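Local coordinates for retinoic acid receptor (Platynereis dumerilii, PDB 6EU9), which probably acts as a ligand-regulated transcription factor, its ligand-binding domain holding all-trans retinoic acid, at residues Gly125-Thr128 and Pro129-Phe132. Sequence-based numbering, arbitrary orientation.
Sequences GTLT and PTIF
The first torsion of F132 (chi1 -88°) carries its ring back alongside T128, and the second (chi2 92°) turns the ring so that one edge meets that residue. CE1 of F132 lies 3.5 Å from CG2 of T128, the two side chains running side by side in the same direction. At the edge of the ring, and in its plane, sits the carbonyl oxygen of T128, which also receives the backbone N-H of F132 in a fairly straight bond (3.1 Å between N and O, 162° at the hydrogen). One residue earlier, the N of I131 donates to O of L127 at 2.9 Å. Together these i to i+4 bonds start helix 128-141 of the nuclear receptor ligand-binding domain, a largely helical fold, where the chain leaves the loop that follows helix 116-121. P129, which has no amide hydrogen to give, falls in the first turn, where its ring lies against the carbonyl of T126, with CD 3.0 Å from that oxygen. The hydroxyl of T130 turns back to O of L127 as a second donor, although the modelled separation is too short to be taken literally. The extended side chain of I131 slants across that of L127, and their CD1 methyls meet at 4.0 Å. Farther out, the F132 ring packs on L119 of helix 116-121 and on M106 of strand 105-107, the latter also touching I131, while L127 touches K212 and R216 of helix 195-222. Replacing F132 by an alanine would probably open a gap between the T128 methyl, L119 and M106.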
ATOM      1  N   GLY A 125      15.981  -0.374  26.897  1.00 78.40           N
ATOM      2  CA  GLY A 125      15.911  -1.374  27.950  1.00 69.14           C
ATOM      3  C   GLY A 125      16.745  -2.618  27.705  1.00 64.98           C
ATOM      4  O   GLY A 125      17.948  -2.479  27.462  1.00 63.73           O
ATOM      5  N   THR A 126      16.112  -3.796  27.724  1.00 63.19           N
ATOM      6  CA  THR A 126      16.880  -5.057  27.683  1.00 66.54           C
ATOM      7  C   THR A 126      17.418  -5.387  26.273  1.00 65.05           C
ATOM      8  O   THR A 126      18.315  -6.217  26.121  1.00 68.60           O
ATOM      9  CB  THR A 126      16.100  -6.295  28.215  1.00 70.40           C
ATOM     10  OG1 THR A 126      14.899  -5.943  28.931  1.00 71.00           O
ATOM     11  CG2 THR A 126      17.041  -7.160  29.062  1.00 69.05           C
ATOM     12  N   LEU A 127      16.866  -4.727  25.256  1.00 53.77           N
ATOM     13  CA  LEU A 127      17.295  -4.934  23.889  1.00 47.36           C
ATOM     14  C   LEU A 127      18.619  -4.274  23.590  1.00 46.44           C
ATOM     15  O   LEU A 127      19.428  -4.780  22.779  1.00 46.08           O
ATOM     16  CB  LEU A 127      16.268  -4.352  22.906  1.00 52.24           C
ATOM     17  CG  LEU A 127      15.247  -5.149  22.105  1.00 48.77           C
ATOM     18  CD1 LEU A 127      14.876  -4.274  20.946  1.00 48.11           C
ATOM     19  CD2 LEU A 127      15.771  -6.475  21.601  1.00 46.35           C
ATOM     20  N   THR A 128      18.846  -3.133  24.232  1.00 41.25           N
ATOM     21  CA  THR A 128      20.028  -2.267  24.031  1.00 43.44           C
ATOM     22  C   THR A 128      21.370  -3.004  23.878  1.00 42.23           C
ATOM     23  O   THR A 128      22.121  -2.717  22.953  1.00 46.22           O
ATOM     24  CB  THR A 128      20.215  -1.250  25.187  1.00 45.77           C
ATOM     25  OG1 THR A 128      18.980  -0.995  25.848  1.00 53.24           O
ATOM     26  CG2 THR A 128      20.771   0.008  24.682  1.00 41.77           C
ATOM     27  N   PRO A 129      21.640  -3.979  24.750  1.00 38.80           N
ATOM     28  CA  PRO A 129      22.857  -4.718  24.496  1.00 38.95           C
ATOM     29  C   PRO A 129      22.845  -5.433  23.152  1.00 36.61           C
ATOM     30  O   PRO A 129      23.804  -5.392  22.431  1.00 32.92           O
ATOM     31  CB  PRO A 129      22.952  -5.702  25.678  1.00 41.34           C
ATOM     32  CG  PRO A 129      21.571  -5.725  26.309  1.00 42.60           C
ATOM     33  CD  PRO A 129      20.805  -4.546  25.821  1.00 38.34           C
ATOM     34  N   THR A 130      21.756  -6.077  22.826  1.00 39.36           N
ATOM     35  CA  THR A 130      21.685  -6.868  21.579  1.00 42.56           C
ATOM     36  C   THR A 130      21.708  -5.976  20.310  1.00 39.43           C
ATOM     37  O   THR A 130      22.264  -6.360  19.299  1.00 39.16           O
ATOM     38  CB  THR A 130      20.474  -7.803  21.636  1.00 47.44           C
ATOM     39  OG1 THR A 130      19.454  -7.139  22.436  1.00 51.03           O
ATOM     40  CG2 THR A 130      20.894  -9.026  22.440  1.00 51.00           C
ATOM     41  N   ILE A 131      21.174  -4.756  20.441  1.00 34.44           N
ATOM     42  CA  ILE A 131      21.233  -3.800  19.355  1.00 36.24           C
ATOM     43  C   ILE A 131      22.629  -3.326  19.061  1.00 37.54           C
ATOM     44  O   ILE A 131      23.056  -3.301  17.899  1.00 35.10           O
ATOM     45  CB  ILE A 131      20.318  -2.610  19.584  1.00 40.46           C
ATOM     46  CG1 ILE A 131      18.844  -3.103  19.392  1.00 43.47           C
ATOM     47  CG2 ILE A 131      20.617  -1.513  18.592  1.00 38.55           C
ATOM     48  CD1 ILE A 131      17.815  -2.030  19.549  1.00 46.82           C
ATOM     49  N   PHE A 132      23.353  -3.017  20.137  1.00 38.95           N
ATOM     50  CA  PHE A 132      24.693  -2.523  20.043  1.00 32.82           C
ATOM     51  C   PHE A 132      25.650  -3.601  19.580  1.00 31.08           C
ATOM     52  O   PHE A 132      26.590  -3.337  18.824  1.00 28.01           O
ATOM     53  CB  PHE A 132      25.103  -1.984  21.396  1.00 35.37           C
ATOM     54  CG  PHE A 132      24.747  -0.550  21.625  1.00 35.42           C
ATOM     55  CD1 PHE A 132      23.581  -0.221  22.197  1.00 36.86           C
ATOM     56  CD2 PHE A 132      25.649   0.477  21.323  1.00 37.52           C
ATOM     57  CE1 PHE A 132      23.238   1.129  22.413  1.00 39.10           C
ATOM     58  CE2 PHE A 132      25.296   1.797  21.530  1.00 38.34           C
ATOM     59  CZ  PHE A 132      24.122   2.129  22.131  1.00 36.21           C
TER